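Local coordinates for protein putative alpha-L-fucosidase (Bacteroides thetaiotaomicron, PDB 3EYP) that probably acts as an alpha-L-fucosidase of glycoside hydrolase family 29, removing terminal alpha-L-fucose from glycans or related fucosylated compounds, at residues 184-187 with 193-196; 104-109 with 151-156. All blocks are in the same frame, centred on the assembly; numbering follows the deposited sequence.

Contact 1: 184-187 with 193-196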
ATOM      1  N   ILE A 184      14.457 -14.672  11.277  1.00 42.10           N
ATOM      2  CA  ILE A 184      14.440 -15.537  10.090  1.00 41.84           C
ATOM      3  C   ILE A 184      14.232 -14.739   8.851  1.00 40.17           C
ATOM      4  O   ILE A 184      14.976 -14.858   7.888  1.00 39.94           O
ATOM      5  CB  ILE A 184      13.401 -16.681  10.189  1.00 41.68           C
ATOM      6  CG1 ILE A 184      13.848 -17.638  11.292  1.00 43.67           C
ATOM      7  CG2 ILE A 184      13.198 -17.341   8.822  1.00 39.75           C
ATOM      8  CD1 ILE A 184      12.739 -18.303  12.058  1.00 44.10           C
ATOM      9  N   VAL A 185      13.182 -13.949   8.864  1.00 40.62           N
ATOM     10  CA  VAL A 185      12.876 -13.085   7.699  1.00 41.91           C
ATOM     11  C   VAL A 185      14.072 -12.218   7.283  1.00 43.24           C
ATOM     12  O   VAL A 185      14.527 -12.171   6.102  1.00 44.20           O
ATOM     13  CB  VAL A 185      11.550 -12.250   7.904  1.00 42.16           C
ATOM     14  CG1 VAL A 185      11.303 -11.300   6.727  1.00 42.43           C
ATOM     15  CG2 VAL A 185      10.271 -13.195   8.080  1.00 42.07           C
ATOM     16  N   ARG A 186      14.631 -11.569   8.287  1.00 45.57           N
ATOM     17  CA  ARG A 186      15.636 -10.518   8.072  1.00 46.79           C
ATOM     18  C   ARG A 186      16.925 -11.172   7.530  1.00 47.41           C
ATOM     19  O   ARG A 186      17.591 -10.667   6.630  1.00 48.04           O
ATOM     20  CB  ARG A 186      15.869  -9.773   9.377  1.00 47.18           C
ATOM     21  CG  ARG A 186      16.335  -8.357   9.266  1.00 51.99           C
ATOM     22  CD  ARG A 186      15.205  -7.353   8.964  1.00 50.75           C
ATOM     23  NE  ARG A 186      14.853  -7.572   7.592  1.00 53.24           N
ATOM     24  CZ  ARG A 186      13.687  -7.283   7.037  1.00 49.62           C
ATOM     25  NH1 ARG A 186      12.722  -6.647   7.712  1.00 49.88           N
ATOM     26  NH2 ARG A 186      13.532  -7.602   5.785  1.00 47.76           N
ATOM     27  N   GLU A 187      17.260 -12.325   8.081  1.00 48.10           N
ATOM     28  CA  GLU A 187      18.460 -13.047   7.645  1.00 47.88           C
ATOM     29  C   GLU A 187      18.341 -13.600   6.234  1.00 47.03           C
ATOM     30  O   GLU A 187      19.214 -13.434   5.380  1.00 45.11           O
ATOM     31  CB  GLU A 187      18.830 -14.148   8.638  1.00 49.55           C
ATOM     32  CG  GLU A 187      19.834 -15.129   8.032  1.00 55.31           C
ATOM     33  CD  GLU A 187      20.271 -16.187   9.001  1.00 62.34           C
ATOM     34  OE1 GLU A 187      19.851 -17.357   8.830  1.00 68.69           O
ATOM     35  OE2 GLU A 187      21.048 -15.850   9.933  1.00 68.05           O
ATOM     36  N   VAL A 193      10.005  -6.516   3.358  1.00 41.58           N
ATOM     37  CA  VAL A 193       9.221  -5.555   4.168  1.00 40.76           C
ATOM     38  C   VAL A 193       8.242  -6.336   5.003  1.00 40.65           C
ATOM     39  O   VAL A 193       7.517  -7.221   4.520  1.00 40.05           O
ATOM     40  CB  VAL A 193       8.396  -4.608   3.258  1.00 42.00           C
ATOM     41  CG1 VAL A 193       7.444  -3.811   4.055  1.00 41.13           C
ATOM     42  CG2 VAL A 193       9.263  -3.692   2.427  1.00 42.71           C
ATOM     43  N   ILE A 194       8.234  -6.024   6.284  1.00 40.24           N
ATOM     44  CA  ILE A 194       7.299  -6.638   7.224  1.00 39.92           C
ATOM     45  C   ILE A 194       6.102  -5.753   7.594  1.00 38.52           C
ATOM     46  O   ILE A 194       6.281  -4.647   8.122  1.00 38.93           O
ATOM     47  CB  ILE A 194       8.004  -7.086   8.474  1.00 38.71           C
ATOM     48  CG1 ILE A 194       9.046  -8.165   8.149  1.00 40.59           C
ATOM     49  CG2 ILE A 194       6.971  -7.561   9.522  1.00 38.75           C
ATOM     50  CD1 ILE A 194       9.985  -8.440   9.370  1.00 40.19           C
ATOM     51  N   PHE A 195       4.912  -6.241   7.248  1.00 38.47           N
ATOM     52  CA  PHE A 195       3.629  -5.619   7.716  1.00 38.99           C
ATOM     53  C   PHE A 195       3.405  -6.254   9.067  1.00 40.46           C
ATOM     54  O   PHE A 195       3.167  -7.463   9.170  1.00 38.52           O
ATOM     55  CB  PHE A 195       2.448  -5.890   6.784  1.00 37.65           C
ATOM     56  CG  PHE A 195       1.140  -5.376   7.293  1.00 38.10           C
ATOM     57  CD1 PHE A 195       0.663  -4.108   6.916  1.00 37.03           C
ATOM     58  CD2 PHE A 195       0.358  -6.154   8.124  1.00 38.16           C
ATOM     59  CE1 PHE A 195      -0.564  -3.616   7.388  1.00 38.34           C
ATOM     60  CE2 PHE A 195      -0.911  -5.676   8.588  1.00 39.28           C
ATOM     61  CZ  PHE A 195      -1.350  -4.412   8.224  1.00 37.21           C
ATOM     62  N   GLY A 196       3.501  -5.428  10.111  1.00 41.00           N
ATOM     63  CA  GLY A 196       3.427  -5.927  11.497  1.00 42.55           C
ATOM     64  C   GLY A 196       2.331  -5.266  12.304  1.00 42.85           C
ATOM     65  O   GLY A 196       2.025  -4.084  12.159  1.00 44.40           O
TER

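Contact 2: 104-109 with 151-156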
ATOM      1  N   ASP A 104       1.529 -27.533  -5.593  1.00 39.08           N
ATOM      2  CA  ASP A 104       2.131 -26.474  -4.757  1.00 38.32           C
ATOM      3  C   ASP A 104       1.747 -25.129  -5.333  1.00 37.75           C
ATOM      4  O   ASP A 104       2.258 -24.678  -6.334  1.00 37.37           O
ATOM      5  CB  ASP A 104       3.639 -26.690  -4.686  1.00 37.96           C
ATOM      6  CG  ASP A 104       4.367 -25.695  -3.761  1.00 38.70           C
ATOM      7  OD1 ASP A 104       3.793 -24.636  -3.383  1.00 37.95           O
ATOM      8  OD2 ASP A 104       5.546 -25.962  -3.474  1.00 37.50           O
ATOM      9  N   VAL A 105       0.755 -24.530  -4.711  1.00 38.21           N
ATOM     10  CA  VAL A 105       0.234 -23.262  -5.190  1.00 37.89           C
ATOM     11  C   VAL A 105       1.258 -22.125  -4.962  1.00 37.09           C
ATOM     12  O   VAL A 105       1.445 -21.286  -5.844  1.00 37.88           O
ATOM     13  CB  VAL A 105      -1.140 -22.909  -4.574  1.00 37.22           C
ATOM     14  CG1 VAL A 105      -1.635 -21.651  -5.193  1.00 36.57           C
ATOM     15  CG2 VAL A 105      -2.156 -24.064  -4.817  1.00 38.25           C
ATOM     16  N   VAL A 106       1.969 -22.188  -3.863  1.00 36.80           N
ATOM     17  CA  VAL A 106       3.017 -21.183  -3.572  1.00 37.88           C
ATOM     18  C   VAL A 106       4.084 -21.218  -4.708  1.00 38.31           C
ATOM     19  O   VAL A 106       4.435 -20.203  -5.269  1.00 39.77           O
ATOM     20  CB  VAL A 106       3.643 -21.270  -2.174  1.00 38.24           C
ATOM     21  CG1 VAL A 106       4.645 -20.154  -1.988  1.00 37.57           C
ATOM     22  CG2 VAL A 106       2.549 -21.070  -1.032  1.00 35.73           C
ATOM     23  N   ARG A 107       4.490 -22.414  -5.078  1.00 39.07           N
ATOM     24  CA  ARG A 107       5.408 -22.638  -6.209  1.00 38.54           C
ATOM     25  C   ARG A 107       4.893 -21.959  -7.482  1.00 39.03           C
ATOM     26  O   ARG A 107       5.566 -21.156  -8.068  1.00 40.65           O
ATOM     27  CB  ARG A 107       5.596 -24.125  -6.494  1.00 39.99           C
ATOM     28  CG  ARG A 107       6.759 -24.508  -7.447  1.00 39.80           C
ATOM     29  CD  ARG A 107       8.103 -23.838  -7.123  1.00 42.84           C
ATOM     30  NE  ARG A 107       8.686 -24.436  -5.917  1.00 42.68           N
ATOM     31  CZ  ARG A 107       9.620 -23.877  -5.166  1.00 45.63           C
ATOM     32  NH1 ARG A 107      10.137 -22.715  -5.492  1.00 47.21           N
ATOM     33  NH2 ARG A 107      10.064 -24.495  -4.086  1.00 42.70           N
ATOM     34  N   GLU A 108       3.714 -22.346  -7.930  1.00 39.75           N
ATOM     35  CA  GLU A 108       3.062 -21.749  -9.117  1.00 38.79           C
ATOM     36  C   GLU A 108       3.043 -20.214  -9.078  1.00 39.68           C
ATOM     37  O   GLU A 108       3.333 -19.513 -10.054  1.00 38.87           O
ATOM     38  CB  GLU A 108       1.642 -22.318  -9.282  1.00 40.68           C
ATOM     39  CG  GLU A 108       1.698 -23.864  -9.431  1.00 42.74           C
ATOM     40  CD  GLU A 108       0.534 -24.517 -10.145  1.00 46.14           C
ATOM     41  OE1 GLU A 108      -0.195 -23.853 -10.910  1.00 45.06           O
ATOM     42  OE2 GLU A 108       0.415 -25.759  -9.983  1.00 46.31           O
ATOM     43  N   PHE A 109       2.630 -19.720  -7.927  1.00 38.46           N
ATOM     44  CA  PHE A 109       2.596 -18.291  -7.638  1.00 38.92           C
ATOM     45  C   PHE A 109       3.933 -17.593  -7.845  1.00 39.79           C
ATOM     46  O   PHE A 109       4.047 -16.667  -8.666  1.00 39.14           O
ATOM     47  CB  PHE A 109       2.025 -18.034  -6.221  1.00 38.79           C
ATOM     48  CG  PHE A 109       2.093 -16.591  -5.791  1.00 41.12           C
ATOM     49  CD1 PHE A 109       1.276 -15.611  -6.377  1.00 42.53           C
ATOM     50  CD2 PHE A 109       2.967 -16.209  -4.807  1.00 41.89           C
ATOM     51  CE1 PHE A 109       1.374 -14.285  -5.979  1.00 40.67           C
ATOM     52  CE2 PHE A 109       3.059 -14.912  -4.424  1.00 40.46           C
ATOM     53  CZ  PHE A 109       2.247 -13.947  -5.019  1.00 39.67           C
ATOM     54  N   GLY A 151      10.830 -20.674   7.585  1.00 42.51           N
ATOM     55  CA  GLY A 151      12.068 -21.112   6.978  1.00 43.54           C
ATOM     56  C   GLY A 151      11.950 -21.728   5.609  1.00 43.32           C
ATOM     57  O   GLY A 151      12.782 -21.496   4.712  1.00 46.13           O
ATOM     58  N   GLU A 152      10.910 -22.527   5.427  1.00 41.96           N
ATOM     59  CA  GLU A 152      10.628 -23.064   4.128  1.00 41.07           C
ATOM     60  C   GLU A 152      10.324 -21.922   3.151  1.00 40.12           C
ATOM     61  O   GLU A 152      10.869 -21.846   2.053  1.00 40.15           O
ATOM     62  CB  GLU A 152       9.444 -24.087   4.162  1.00 40.23           C
ATOM     63  CG  GLU A 152       9.701 -25.324   5.024  1.00 40.53           C
ATOM     64  CD  GLU A 152       8.569 -26.269   4.984  1.00 40.08           C
ATOM     65  OE1 GLU A 152       7.449 -25.755   5.136  1.00 38.04           O
ATOM     66  OE2 GLU A 152       8.755 -27.514   4.879  1.00 41.74           O
ATOM     67  N   LEU A 153       9.437 -21.029   3.552  1.00 39.73           N
ATOM     68  CA  LEU A 153       8.902 -20.019   2.608  1.00 38.32           C
ATOM     69  C   LEU A 153       9.913 -18.928   2.288  1.00 37.97           C
ATOM     70  O   LEU A 153       9.893 -18.284   1.194  1.00 38.07           O
ATOM     71  CB  LEU A 153       7.589 -19.388   3.170  1.00 38.90           C
ATOM     72  CG  LEU A 153       6.405 -20.368   3.166  1.00 40.11           C
ATOM     73  CD1 LEU A 153       5.143 -19.834   3.838  1.00 39.52           C
ATOM     74  CD2 LEU A 153       6.118 -20.840   1.778  1.00 38.50           C
ATOM     75  N   MET A 154      10.812 -18.730   3.235  1.00 39.08           N
ATOM     76  CA  MET A 154      11.859 -17.659   3.117  1.00 39.61           C
ATOM     77  C   MET A 154      13.162 -18.163   2.490  1.00 41.81           C
ATOM     78  O   MET A 154      14.079 -17.373   2.175  1.00 41.35           O
ATOM     79  CB  MET A 154      12.186 -17.030   4.486  1.00 40.94           C
ATOM     80  CG  MET A 154      11.094 -16.097   5.113  1.00 39.06           C
ATOM     81  SD  MET A 154      10.356 -14.759   4.127  1.00 32.88           S
ATOM     82  CE  MET A 154       8.776 -15.559   3.798  1.00 39.93           C
ATOM     83  N   SER A 155      13.211 -19.481   2.307  1.00 42.91           N
ATOM     84  CA  SER A 155      14.390 -20.169   1.785  1.00 43.22           C
ATOM     85  C   SER A 155      14.227 -20.736   0.388  1.00 43.81           C
ATOM     86  O   SER A 155      15.168 -20.746  -0.398  1.00 43.22           O
ATOM     87  CB  SER A 155      14.832 -21.307   2.714  1.00 43.70           C
ATOM     88  OG  SER A 155      15.184 -20.878   4.024  1.00 45.24           O
ATOM     89  N   ASP A 156      13.081 -21.315   0.092  1.00 43.68           N
ATOM     90  CA  ASP A 156      13.010 -22.230  -1.049  1.00 44.01           C
ATOM     91  C   ASP A 156      12.137 -21.707  -2.197  1.00 43.47           C
ATOM     92  O   ASP A 156      11.896 -22.403  -3.171  1.00 43.28           O
ATOM     93  CB  ASP A 156      12.499 -23.629  -0.640  1.00 43.75           C
ATOM     94  CG  ASP A 156      13.373 -24.304   0.443  1.00 46.98           C
ATOM     95  OD1 ASP A 156      14.615 -24.156   0.416  1.00 45.54           O
ATOM     96  OD2 ASP A 156      12.788 -24.979   1.331  1.00 49.61           O
TER

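Contact 1: 184-187 with 193-196
Ile-194, on strand 193-195, meets the last turn of helix 175-188 through one end of its side chain: its CD1 touches both the guanidinium of Arg-186 and a methyl of Val-185. The nearer approach is to the arginine, whose NH1 stands 3.7 Å from Ile-194 CD1, the methyl coming at the guanidinium from an oblique direction. On the apolar side, Val-185 CG1 is 4.1 Å from the same CD1 and about as far from Ile-194 CG1, so the valine methyl rests against the outer half of the isoleucine. Placing CG1 anti to the carbonyl carbon (chi1 -63°) leaves the longer Ile-194 branch pointing across to the helix.

Arg-186 gets to the strand by folding. The CB of Arg-186 does not point at the strand, but bends at chi2 and chi3 (80° and -73°) bring the guanidinium back toward the start of the strand. There Arg-186 NH2 lies 4.4 Å from Val-193 N, which sits near the guanidinium plane at its edge. No hydrogen bond joins the two segments; instead NH2 donates to Gln-189 O in the connecting loop, and NH1 makes a weak bond to Cys-192 O, so the arginine ties down the turn between helix and strand.

This is the closing half of a beta-alpha-beta unit of the TIM-barrel-type domain, in which helix 175-188 follows strand 162-164 and leads into strand 193-195. Val-185 also packs on Thr-163 of strand 162-164 and on Leu-150 of helix 139-155, while Val-193 turns to helix 12-20.

Contact 2: 104-109 with 151-156
Two neighbouring helices of the TIM-barrel-type domain meet here, the first turn of helix 105-116 against the C-terminal end of helix 139-155, through one buried apolar touch and one polar clasp nearer the surface. In the apolar part, Val-106 CG1 lies 4.1 Å from Leu-153 CD2, the two side chains crossing at about a right angle.

The clasp is made by Arg-107, which directs the end of its guanidinium at the backbone carbonyl of Asp-156. Arg-107 NH1 and NH2 each donate to Asp-156 O, both at 2.9 Å. The oxygen lies in the guanidinium plane, at its edge, and the N-H directions are bent, 147° for NH1 and 146° for NH2, as expected when two nitrogens share one acceptor. NH1 comes in the carbonyl plane, on a lone pair, whereas NH2 approaches from above that plane. With CG anti to the backbone N (chi1 -167°), bends at chi2 and chi3 swing the guanidinium across to the other helix. A leucine here has no N-H to offer, and the Asp-156 carbonyl would probably be freer to turn, with Tyr-157 lacking its cationic partner.

At the start of the same helix, Asp-104 is the N-cap: its OD1 accepts from Arg-107 N at 2.9 Å, met from above the carboxylate plane. Tyr-157, just beyond Asp-156, hydrogen-bonds Asp-104 OD2 and makes a cation-pi contact with Arg-107. Inward, Val-106 and Leu-153 both rest on Ala-75 of strand 70-76 and Ile-122 of strand 119-124, placing the helix pair against the outside of the parallel sheet.

Both segments of contact 2 precede those of contact 1 in the sequence, and the centres of the two contacts are about 16 Å apart. Both belong to the fucosidase-family domain with its parallel sheet, in which strands 70-76, 119-124, 162-164 and 193-195 lie side by side in chain order. Contact 2 joins helix to helix, contact 1 helix to strand. Helix 139-155 connects them: Met-154 CG lies 4.2 Å from Val-185 CG2, and Gly-151 packs on Ile-184. Helices 105-116, 139-155 and 175-188 thus form a continuous run of packing around this part of the barrel, ending at strand 193-195.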